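PDB 4LYP: Exo-beta-1,4-mannosidase from Rhizomucor miehei, which hydrolyses terminal beta-1,4-linked mannose residues from the non-reducing ends of beta-mannosides and probably also transfers mannosyl units to other acceptors. Local coordinates for residues Lys370-Ile375 with Lys434-Asn439; Glu295-Tyr300 with His316-Ser321; Gly104-Pro109 with Arg113-Pro118; Gly160-Trp165 with Asn202-Asp207. One frame throughout, in Å; residues are numbered along the deposited sequence.

Interaction 1: Lys370-Ile375 with Lys434-Asn439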
# COMPACT_ATOMS: atom_id res chain seq x y z
N LYS A 370 -13.22 14.68 -6.10
CA LYS A 370 -13.54 15.43 -4.91
C LYS A 370 -12.54 15.20 -3.81
O LYS A 370 -12.15 16.13 -3.07
CB LYS A 370 -14.96 15.13 -4.46
CG LYS A 370 -15.96 15.74 -5.42
CD LYS A 370 -17.39 15.42 -5.07
CE LYS A 370 -18.39 16.20 -5.91
NZ LYS A 370 -19.84 15.84 -5.57
N ALA A 371 -12.10 13.95 -3.60
CA ALA A 371 -11.10 13.67 -2.56
C ALA A 371 -9.84 14.45 -2.93
O ALA A 371 -9.21 15.09 -2.03
CB ALA A 371 -10.81 12.16 -2.50
N PHE A 372 -9.39 14.36 -4.18
CA PHE A 372 -8.19 15.05 -4.62
C PHE A 372 -8.30 16.54 -4.41
O PHE A 372 -7.36 17.17 -3.95
CB PHE A 372 -7.99 14.77 -6.11
CG PHE A 372 -7.44 13.35 -6.41
CD1 PHE A 372 -6.69 12.60 -5.49
CD2 PHE A 372 -7.66 12.81 -7.69
CE1 PHE A 372 -6.18 11.38 -5.84
CE2 PHE A 372 -7.11 11.59 -8.04
CZ PHE A 372 -6.40 10.85 -7.11
N ASN A 373 -9.43 17.17 -4.79
CA ASN A 373 -9.52 18.58 -4.62
C ASN A 373 -9.46 19.00 -3.13
O ASN A 373 -8.85 20.02 -2.78
CB ASN A 373 -10.81 19.11 -5.22
CG ASN A 373 -10.77 19.12 -6.75
OD1 ASN A 373 -9.66 19.09 -7.35
ND2 ASN A 373 -11.92 19.21 -7.34
N GLN A 374 -10.01 18.18 -2.25
CA GLN A 374 -9.91 18.45 -0.83
C GLN A 374 -8.46 18.32 -0.37
O GLN A 374 -7.99 19.12 0.47
CB GLN A 374 -10.87 17.54 -0.05
CG GLN A 374 -10.90 17.92 1.42
CD GLN A 374 -11.89 17.06 2.18
OE1 GLN A 374 -12.55 16.18 1.60
NE2 GLN A 374 -12.02 17.27 3.49
N ILE A 375 -7.78 17.25 -0.81
CA ILE A 375 -6.40 17.07 -0.43
C ILE A 375 -5.53 18.25 -0.90
O ILE A 375 -4.67 18.74 -0.16
CB ILE A 375 -5.84 15.74 -0.93
CG1 ILE A 375 -6.52 14.58 -0.21
CG2 ILE A 375 -4.31 15.68 -0.71
CD1 ILE A 375 -6.31 13.24 -0.89
N LYS A 434 -3.92 12.51 -13.18
CA LYS A 434 -2.88 13.36 -13.76
C LYS A 434 -3.10 14.82 -13.34
O LYS A 434 -2.11 15.49 -12.94
CB LYS A 434 -2.88 13.17 -15.28
CG LYS A 434 -1.81 14.00 -15.98
CD LYS A 434 -1.89 13.82 -17.50
CE LYS A 434 -0.78 14.68 -18.22
NZ LYS A 434 -0.90 14.37 -19.67
N ASP A 435 -4.33 15.28 -13.40
CA ASP A 435 -4.59 16.65 -13.05
C ASP A 435 -4.38 16.92 -11.57
O ASP A 435 -3.81 17.94 -11.18
CB ASP A 435 -6.02 17.01 -13.50
CG ASP A 435 -6.11 17.15 -15.15
OD1 ASP A 435 -5.05 17.12 -15.84
OD2 ASP A 435 -7.20 17.22 -15.66
N TYR A 436 -4.74 15.95 -10.71
CA TYR A 436 -4.45 16.04 -9.31
C TYR A 436 -2.96 16.15 -9.00
O TYR A 436 -2.50 16.99 -8.24
CB TYR A 436 -5.03 14.83 -8.55
CG TYR A 436 -4.41 14.63 -7.15
CD1 TYR A 436 -4.67 15.52 -6.12
CD2 TYR A 436 -3.69 13.49 -6.89
CE1 TYR A 436 -4.23 15.25 -4.86
CE2 TYR A 436 -3.23 13.23 -5.63
CZ TYR A 436 -3.55 14.10 -4.59
OH TYR A 436 -3.14 13.83 -3.28
N ASN A 437 -2.19 15.27 -9.65
CA ASN A 437 -0.76 15.29 -9.43
C ASN A 437 -0.17 16.62 -9.86
O ASN A 437 0.72 17.16 -9.18
CB ASN A 437 -0.11 14.09 -10.11
CG ASN A 437 -0.45 12.78 -9.44
OD1 ASN A 437 -0.69 12.71 -8.25
ND2 ASN A 437 -0.43 11.69 -10.23
N ALA A 438 -0.64 17.16 -11.01
CA ALA A 438 -0.19 18.51 -11.43
C ALA A 438 -0.58 19.55 -10.37
O ALA A 438 0.27 20.42 -10.04
CB ALA A 438 -0.77 18.82 -12.78
N ASN A 439 -1.78 19.48 -9.83
CA ASN A 439 -2.21 20.43 -8.84
C ASN A 439 -1.38 20.32 -7.55
O ASN A 439 -1.01 21.34 -6.94
CB ASN A 439 -3.68 20.23 -8.51
CG ASN A 439 -4.61 20.62 -9.62
OD1 ASN A 439 -4.23 21.38 -10.55
ND2 ASN A 439 -5.83 20.04 -9.59
O HOH W 1 -7.11 17.86 -8.04

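Interaction 2: Glu295-Tyr300 with His316-Ser321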
# COMPACT_ATOMS: atom_id res chain seq x y z
N GLU A 295 -16.83 1.14 0.37
CA GLU A 295 -17.64 -0.05 0.11
C GLU A 295 -17.34 -1.12 1.17
O GLU A 295 -18.26 -1.71 1.74
CB GLU A 295 -17.37 -0.58 -1.30
CG GLU A 295 -18.16 -1.84 -1.62
CD GLU A 295 -18.01 -2.38 -3.02
OE1 GLU A 295 -17.37 -1.70 -3.87
OE2 GLU A 295 -18.50 -3.47 -3.26
N ASN A 296 -16.05 -1.35 1.49
CA ASN A 296 -15.71 -2.40 2.42
C ASN A 296 -16.34 -2.15 3.76
O ASN A 296 -16.70 -3.10 4.47
CB ASN A 296 -14.18 -2.41 2.65
CG ASN A 296 -13.37 -2.55 1.35
OD1 ASN A 296 -13.60 -1.80 0.41
ND2 ASN A 296 -12.43 -3.45 1.34
N TRP A 297 -16.52 -0.87 4.15
CA TRP A 297 -17.03 -0.51 5.46
C TRP A 297 -18.52 -0.33 5.46
O TRP A 297 -19.08 0.03 6.52
CB TRP A 297 -16.33 0.76 5.96
CG TRP A 297 -14.86 0.62 6.08
CD1 TRP A 297 -14.11 -0.51 5.94
CD2 TRP A 297 -13.92 1.74 6.21
NE1 TRP A 297 -12.73 -0.15 6.03
CE2 TRP A 297 -12.60 1.18 6.20
CE3 TRP A 297 -14.07 3.13 6.36
CZ2 TRP A 297 -11.44 2.01 6.29
CZ3 TRP A 297 -12.98 3.92 6.54
CH2 TRP A 297 -11.67 3.35 6.53
N GLY A 298 -19.20 -0.61 4.34
CA GLY A 298 -20.68 -0.54 4.36
C GLY A 298 -21.26 0.85 4.19
O GLY A 298 -22.45 1.02 4.33
N ILE A 299 -20.41 1.82 3.83
CA ILE A 299 -20.87 3.20 3.64
C ILE A 299 -21.43 3.42 2.21
O ILE A 299 -22.25 4.29 2.02
CB ILE A 299 -19.66 4.15 3.89
CG1 ILE A 299 -19.20 3.95 5.35
CG2 ILE A 299 -19.97 5.62 3.56
CD1 ILE A 299 -20.19 4.41 6.41
N TYR A 300 -20.93 2.64 1.26
CA TYR A 300 -21.26 2.85 -0.16
C TYR A 300 -21.57 1.54 -0.80
O TYR A 300 -20.80 0.58 -0.66
CB TYR A 300 -20.01 3.47 -0.84
CG TYR A 300 -20.17 3.65 -2.33
CD1 TYR A 300 -21.03 4.61 -2.87
CD2 TYR A 300 -19.43 2.83 -3.22
CE1 TYR A 300 -21.13 4.75 -4.24
CE2 TYR A 300 -19.54 3.01 -4.60
CZ TYR A 300 -20.36 3.95 -5.09
OH TYR A 300 -20.52 4.08 -6.46
N HIS A 316 -15.10 13.29 2.81
CA HIS A 316 -14.79 14.61 3.27
C HIS A 316 -14.53 14.66 4.78
O HIS A 316 -13.54 15.28 5.24
CB HIS A 316 -16.01 15.53 2.96
CG HIS A 316 -15.84 16.90 3.46
ND1 HIS A 316 -16.18 17.27 4.72
CD2 HIS A 316 -15.28 17.99 2.85
CE1 HIS A 316 -15.91 18.60 4.89
NE2 HIS A 316 -15.31 19.02 3.75
N ASP A 317 -15.44 14.04 5.55
CA ASP A 317 -15.29 14.09 7.00
C ASP A 317 -14.10 13.24 7.46
O ASP A 317 -13.50 13.59 8.47
CB ASP A 317 -16.61 13.60 7.68
CG ASP A 317 -17.81 14.53 7.43
OD1 ASP A 317 -17.62 15.60 6.87
OD2 ASP A 317 -18.90 14.07 7.75
N PHE A 318 -13.77 12.17 6.75
CA PHE A 318 -12.64 11.30 7.07
C PHE A 318 -11.33 12.09 6.90
O PHE A 318 -10.47 12.09 7.76
CB PHE A 318 -12.70 10.11 6.13
CG PHE A 318 -11.68 9.04 6.43
CD1 PHE A 318 -11.96 8.05 7.36
CD2 PHE A 318 -10.49 9.00 5.75
CE1 PHE A 318 -11.06 7.01 7.62
CE2 PHE A 318 -9.59 7.97 6.01
CZ PHE A 318 -9.86 7.00 6.95
N LEU A 319 -11.20 12.83 5.79
CA LEU A 319 -9.98 13.61 5.59
C LEU A 319 -9.85 14.69 6.65
O LEU A 319 -8.75 14.90 7.19
CB LEU A 319 -10.00 14.26 4.17
CG LEU A 319 -9.78 13.26 3.06
CD1 LEU A 319 -10.03 13.98 1.70
CD2 LEU A 319 -8.37 12.74 3.04
N GLU A 320 -10.96 15.39 6.97
CA GLU A 320 -10.94 16.46 7.97
C GLU A 320 -10.49 15.91 9.33
O GLU A 320 -9.63 16.46 10.03
CB GLU A 320 -12.38 17.00 8.09
CG GLU A 320 -13.02 17.01 9.47
CD GLU A 320 -14.54 16.63 9.52
OE1 GLU A 320 -15.44 17.43 8.94
OE2 GLU A 320 -14.80 15.54 10.23
N SER A 321 -11.16 14.83 9.77
CA SER A 321 -10.93 14.31 11.12
C SER A 321 -9.53 13.72 11.23
O SER A 321 -8.81 13.94 12.22
CB SER A 321 -12.02 13.36 11.54
OG SER A 321 -12.07 12.24 10.63

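Interaction 3: Gly104-Pro109 with Arg113-Pro118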
# COMPACT_ATOMS: atom_id res chain seq x y z
N GLY A 104 5.13 -17.88 1.45
CA GLY A 104 4.55 -19.16 1.01
C GLY A 104 3.92 -19.90 2.19
O GLY A 104 3.67 -19.29 3.25
N PRO A 105 3.65 -21.19 2.07
CA PRO A 105 3.98 -22.03 0.88
C PRO A 105 3.15 -21.67 -0.36
O PRO A 105 2.08 -21.03 -0.26
CB PRO A 105 3.67 -23.45 1.38
CG PRO A 105 2.70 -23.29 2.44
CD PRO A 105 2.99 -21.99 3.16
N ASP A 106 3.62 -22.13 -1.51
CA ASP A 106 3.07 -21.71 -2.79
C ASP A 106 1.91 -22.56 -3.28
O ASP A 106 1.49 -22.46 -4.43
CB ASP A 106 4.20 -21.73 -3.86
CG ASP A 106 5.26 -20.61 -3.60
OD1 ASP A 106 4.78 -19.47 -3.33
OD2 ASP A 106 6.44 -20.87 -3.67
N ASP A 107 1.31 -23.37 -2.38
CA ASP A 107 0.11 -24.14 -2.67
C ASP A 107 -1.11 -23.52 -2.00
O ASP A 107 -2.15 -24.23 -1.83
CB ASP A 107 0.30 -25.62 -2.23
CG ASP A 107 0.42 -25.76 -0.76
OD1 ASP A 107 0.64 -24.79 0.00
OD2 ASP A 107 0.38 -26.94 -0.26
N GLN A 108 -1.05 -22.26 -1.58
CA GLN A 108 -2.16 -21.65 -0.84
C GLN A 108 -3.01 -20.79 -1.77
O GLN A 108 -2.52 -20.07 -2.62
CB GLN A 108 -1.65 -20.78 0.29
CG GLN A 108 -0.87 -21.63 1.36
CD GLN A 108 -1.81 -22.63 2.02
OE1 GLN A 108 -2.81 -22.23 2.64
NE2 GLN A 108 -1.49 -23.91 1.89
N PRO A 109 -4.33 -20.83 -1.59
CA PRO A 109 -5.23 -19.93 -2.34
C PRO A 109 -5.11 -18.53 -1.83
O PRO A 109 -4.60 -18.25 -0.72
CB PRO A 109 -6.61 -20.54 -2.03
CG PRO A 109 -6.45 -21.10 -0.60
CD PRO A 109 -5.05 -21.65 -0.58
N ARG A 113 1.67 -15.48 -5.98
CA ARG A 113 2.45 -16.66 -6.30
C ARG A 113 3.32 -16.34 -7.54
O ARG A 113 2.81 -15.75 -8.50
CB ARG A 113 1.52 -17.87 -6.64
CG ARG A 113 2.27 -19.19 -6.74
CD ARG A 113 1.40 -20.33 -7.22
NE ARG A 113 0.34 -20.65 -6.28
CZ ARG A 113 -0.97 -20.70 -6.45
NH1 ARG A 113 -1.49 -20.34 -7.61
NH2 ARG A 113 -1.77 -21.14 -5.44
N PRO A 114 4.57 -16.77 -7.58
CA PRO A 114 5.27 -17.41 -6.46
C PRO A 114 5.60 -16.37 -5.35
O PRO A 114 5.78 -15.17 -5.65
CB PRO A 114 6.56 -17.97 -7.13
CG PRO A 114 6.81 -17.00 -8.29
CD PRO A 114 5.46 -16.53 -8.74
N SER A 115 5.67 -16.86 -4.12
CA SER A 115 6.01 -16.03 -2.99
C SER A 115 7.51 -15.63 -3.00
O SER A 115 8.38 -16.36 -3.50
CB SER A 115 5.68 -16.76 -1.71
OG SER A 115 6.39 -18.00 -1.57
N MET A 116 7.76 -14.48 -2.38
CA MET A 116 9.15 -14.05 -2.18
C MET A 116 9.91 -14.97 -1.18
O MET A 116 11.09 -15.22 -1.34
CB MET A 116 9.09 -12.61 -1.66
CG MET A 116 10.39 -11.89 -1.49
SD MET A 116 10.12 -10.39 -0.57
CE MET A 116 11.64 -9.51 -0.97
N MET A 117 9.16 -15.37 -0.14
CA MET A 117 9.77 -16.12 0.98
C MET A 117 8.89 -17.37 1.21
O MET A 117 7.98 -17.40 2.05
CB MET A 117 9.86 -15.28 2.21
CG MET A 117 10.67 -15.94 3.30
SD MET A 117 11.01 -14.97 4.78
CE MET A 117 9.43 -14.96 5.61
N PRO A 118 9.18 -18.45 0.44
CA PRO A 118 8.32 -19.64 0.53
C PRO A 118 8.35 -20.39 1.87
O PRO A 118 7.36 -21.03 2.23
CB PRO A 118 8.81 -20.56 -0.66
CG PRO A 118 10.21 -20.00 -0.94
CD PRO A 118 10.07 -18.50 -0.73
O HOH W 2 8.42 -19.03 -4.25
O HOH W 3 0.20 -20.05 -3.10

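Interaction 4: Gly160-Trp165 with Asn202-Asp207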
# COMPACT_ATOMS: atom_id res chain seq x y z
N GLY A 160 -1.06 -14.15 9.29
CA GLY A 160 -1.66 -15.46 9.48
C GLY A 160 -0.75 -16.58 9.03
O GLY A 160 -0.75 -17.64 9.64
N GLN A 161 0.04 -16.35 7.99
CA GLN A 161 1.02 -17.34 7.57
C GLN A 161 2.12 -17.48 8.61
O GLN A 161 2.55 -18.59 8.89
CB GLN A 161 1.57 -17.02 6.18
CG GLN A 161 2.58 -18.04 5.73
CD GLN A 161 1.98 -19.43 5.66
OE1 GLN A 161 0.97 -19.64 4.98
NE2 GLN A 161 2.59 -20.43 6.34
N TYR A 162 2.63 -16.36 9.15
CA TYR A 162 3.63 -16.50 10.22
C TYR A 162 3.06 -17.31 11.38
O TYR A 162 3.76 -18.17 11.96
CB TYR A 162 4.15 -15.15 10.71
CG TYR A 162 5.11 -14.44 9.81
CD1 TYR A 162 4.70 -13.59 8.80
CD2 TYR A 162 6.49 -14.62 9.93
CE1 TYR A 162 5.58 -12.89 8.01
CE2 TYR A 162 7.39 -13.92 9.16
CZ TYR A 162 6.94 -13.02 8.21
OH TYR A 162 7.86 -12.29 7.55
N VAL A 163 1.81 -17.05 11.77
CA VAL A 163 1.17 -17.82 12.82
C VAL A 163 1.11 -19.28 12.45
O VAL A 163 1.41 -20.16 13.27
CB VAL A 163 -0.22 -17.23 13.18
CG1 VAL A 163 -0.99 -18.18 14.12
CG2 VAL A 163 -0.08 -15.84 13.79
N ALA A 164 0.73 -19.61 11.20
CA ALA A 164 0.71 -21.00 10.76
C ALA A 164 2.09 -21.62 10.86
O ALA A 164 2.22 -22.83 11.22
CB ALA A 164 0.21 -21.06 9.32
N TRP A 165 3.13 -20.92 10.44
CA TRP A 165 4.49 -21.45 10.61
C TRP A 165 4.82 -21.74 12.04
O TRP A 165 5.39 -22.81 12.32
CB TRP A 165 5.47 -20.51 10.01
CG TRP A 165 5.60 -20.55 8.49
CD1 TRP A 165 5.47 -21.63 7.69
CD2 TRP A 165 5.97 -19.45 7.63
NE1 TRP A 165 5.71 -21.30 6.36
CE2 TRP A 165 6.04 -19.96 6.29
CE3 TRP A 165 6.29 -18.10 7.85
CZ2 TRP A 165 6.44 -19.17 5.22
CZ3 TRP A 165 6.71 -17.35 6.77
CH2 TRP A 165 6.77 -17.88 5.46
N ASN A 202 7.48 -12.82 15.63
CA ASN A 202 8.23 -11.58 15.44
C ASN A 202 9.67 -11.78 15.18
O ASN A 202 10.31 -10.98 14.48
CB ASN A 202 7.88 -10.59 16.52
CG ASN A 202 6.54 -9.94 16.16
OD1 ASN A 202 6.51 -8.90 15.49
ND2 ASN A 202 5.41 -10.46 16.83
N LYS A 203 10.26 -12.89 15.67
CA LYS A 203 11.63 -13.26 15.34
C LYS A 203 11.76 -13.51 13.81
O LYS A 203 12.65 -12.97 13.16
CB LYS A 203 12.02 -14.53 16.09
CG LYS A 203 13.40 -15.06 15.73
CD LYS A 203 13.48 -16.17 14.66
CE LYS A 203 14.92 -16.69 14.44
NZ LYS A 203 15.68 -16.61 15.71
N LEU A 204 10.83 -14.32 13.27
CA LEU A 204 10.86 -14.61 11.84
C LEU A 204 10.64 -13.35 11.02
O LEU A 204 11.24 -13.15 9.97
CB LEU A 204 9.77 -15.61 11.47
CG LEU A 204 9.88 -16.99 12.16
CD1 LEU A 204 8.78 -17.85 11.54
CD2 LEU A 204 11.25 -17.62 11.98
N PHE A 205 9.75 -12.46 11.50
CA PHE A 205 9.44 -11.22 10.79
C PHE A 205 10.64 -10.32 10.80
O PHE A 205 10.98 -9.74 9.74
CB PHE A 205 8.23 -10.62 11.49
CG PHE A 205 7.73 -9.27 10.96
CD1 PHE A 205 7.60 -9.02 9.59
CD2 PHE A 205 7.31 -8.30 11.86
CE1 PHE A 205 7.07 -7.84 9.12
CE2 PHE A 205 6.79 -7.10 11.42
CZ PHE A 205 6.63 -6.87 10.05
N LYS A 206 11.33 -10.16 11.95
CA LYS A 206 12.56 -9.38 12.02
C LYS A 206 13.62 -9.95 11.07
O LYS A 206 14.39 -9.15 10.50
CB LYS A 206 13.05 -9.29 13.47
CG LYS A 206 12.17 -8.38 14.33
CD LYS A 206 12.64 -8.47 15.81
CE LYS A 206 11.82 -7.58 16.69
NZ LYS A 206 12.30 -7.75 18.09
N ASP A 207 13.72 -11.26 10.97
CA ASP A 207 14.65 -11.82 10.04
C ASP A 207 14.36 -11.37 8.61
O ASP A 207 15.29 -11.07 7.83
CB ASP A 207 14.62 -13.37 10.07
CG ASP A 207 15.14 -13.96 11.35
OD1 ASP A 207 15.86 -13.29 12.12
OD2 ASP A 207 14.88 -15.17 11.59

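Interaction 1: Lys370-Ile375 with Lys434-Asn439
F372, a buried residue of helix 362-380, lays its ring flat against that of Y436 from helix 429-448. The two backbones are closest at this same pair, with the CA atoms of F372 and Y436 6.1 Å apart. The rings form an offset stack: their planes differ by only 8° and their centroids are 3.8 Å apart. CD1 of F372 sits over the centre of the tyrosine ring, whereas CD2 of Y436 lies over the rim of the phenylalanine, which shows that the rings are slipped against each other. CB of Y436 adds a CH-pi contact over the same phenyl ring, 3.8 Å from its centroid. The tyrosine reaches this position with a chi1 of 163°, CG lying opposite the amide nitrogen. One residue on, N373 begins by pointing away from the other helix, yet its amide turns back: OD1 accepts from a water 2.9 Å away, and that water in turn accepts from ND2 of N439 at 3.0 Å. A polar bridge thus runs beside the aromatic pair. At I375 the methyl CG2, placed anti to the backbone N, meets the edge of the tyrosine, 3.4 Å from Y436 OH. That hydroxyl is hydrogen-bonded to S387 OG on strand 386-394, so the strand that the two helices flank in this TIM barrel fixes the far end of the ring. Direct contact is therefore dispersive, and the polar groups work at its margins: the serine anchors the buried hydroxyl, and the water links N373 OD1 and N439 ND2.

Interaction 2: Glu295-Tyr300 with His316-Ser321
The indole of W297 meets F318 through its rim: CE1 of F318 lies in the plane of the indole, at the edge of the six-membered ring, 3.8 Å from W297 CZ3. A second approach, 3.9 Å from the same F318 CE1 to W297 CH2, shows that the phenyl corner is shared between two neighbouring indole carbons. The pair is oblique, with planes at 52° and centroids 5.8 Å apart. Two residues earlier on helix 308-329, the imidazole of H316 has D317 OD1 at its edge, in the ring plane, and ND1 donates to it over 3.1 Å in a nearly straight bond of 172°. A chi1 of -173° swings the F318 ring away from its own amide nitrogen and toward the loop, while the side chain also rests on C290 and C292 of strand 288-292. In the TIM-barrel scheme the loop follows that strand and leads into helix 308-329, so the contact joins a strand-end loop to the helix that succeeds it. Early in the loop a type I turn runs from E295 to G298, closed by G298 N bonding to E295 O at 3.0 Å. Within this turn N296 helps line a pocket holding guanidine, and its OD1 is bonded to Y421 OH. W297, next in sequence, also packs on Y314 of the helix and K270. On the helix, S321 OG donates to D317 O over 2.9 Å, approaching that carbonyl from the face opposite to S321 N.

Interaction 3: Gly104-Pro109 with Arg113-Pro118
D106 reaches across to S115 with its carboxylate. Its CB leaves a type I turn, P105 to Q108, and chi1 of -69° sets CG beside the backbone N, carrying the group over to the second segment. CG comes within 3.5 Å of S115 OG. From there OD1 takes two bonds from one residue: S115 N donates at 2.9 Å and 163°, S115 OG at 2.8 Å. Both arrive on the syn side of OD1, but from opposite faces of the carboxylate plane. OD2 accepts from a water that also donates to S115 O. D106 OD2 also lies 3.8 Å from P118 CB, and the two side chains run alongside each other. The backbone O of D106 is gripped separately, by R113 NE at 2.8 Å; the bond is bent (137°), and D106 O lies out of the guanidinium plane. A water accepts from R113 NE and donates to Q108 O, while R113 NH1 is hydrogen-bonded to Y405 O. At the other end G104 N donates to M117 O at 3.0 Å. Both halves belong to the loop between strand 95-99 and helix 125-140 of the TIM barrel, and cis peptide bonds precede P105 and P114. Hydrogen bonds therefore tie the loop: the two serine donors and the water on OD2 probably stabilise the carboxylate's charge, and R113, with NE 5.5 Å from D106 OD1, may add a longer-range effect without a salt bridge.

Interaction 4: Gly160-Trp165 with Asn202-Asp207
Y162 slides its ring past L204 and up to F205, and these three side chains make most of the contact. CE2 of the tyrosine is 3.7 Å from L204 CB, which lies in the ring plane at the edge, and 3.6 Å from the backbone N of F205, which approaches obliquely. With F205 the geometry is an offset edge-to-face pair: the phenyl edge faces the tyrosine ring, the planes are inclined at 73° and the centroids are 6.0 Å apart. The hydroxyl reaches the phenyl edge too, with Y162 OH 3.9 Å from F205 CD1. Chi1 of 178° directs the F205 ring across the tyrosine. L204 extends its branch in the other direction, toward W165, where CD1 stands 4.5 Å from W165 CE3, a looser apolar touch. Behind the first shell, W165 CZ3 lies over the rim of one face of the Y162 ring, and Q161 NE2 lies over a face of the indole. Q161 is itself held by R111 and Q170 through its amide oxygen and nitrogen. The short segments pass at 10.3 Å between axes and 121° between directions, and Y162 has the largest share of their interface. Beyond them F191 of helix 181-193 is edge-to-face with both Y162 and F205, making a three-ring cluster. Helices 158-167, 181-193 and 197-213 lie between strands 144-148 and 230-234 in the chain, while helix 244-257 follows strand 230-234 and packs on F205 through I250.

Interactions 1 and 2 share a neighbourhood: Q374 of helix 362-380 probably hydrogen-bonds to H316 O, and L319 packs on A371 and I375. Interactions 3 and 4 form a second pair, 14 Å between centres, where G104, P105 and P118 pack on Q161 and W165. Interactions 1 and 3 lie on opposite sides of the chain's centre, about 26 Å apart at their nearest atoms. Interaction 1 is the buried one, a helix pair stacked ring on ring; the other three are partly buried. Interactions 2 and 4 also use aromatic rings, but inclined ones. Interaction 3, between two parts of one loop, relies instead on hydrogen bonds and waters.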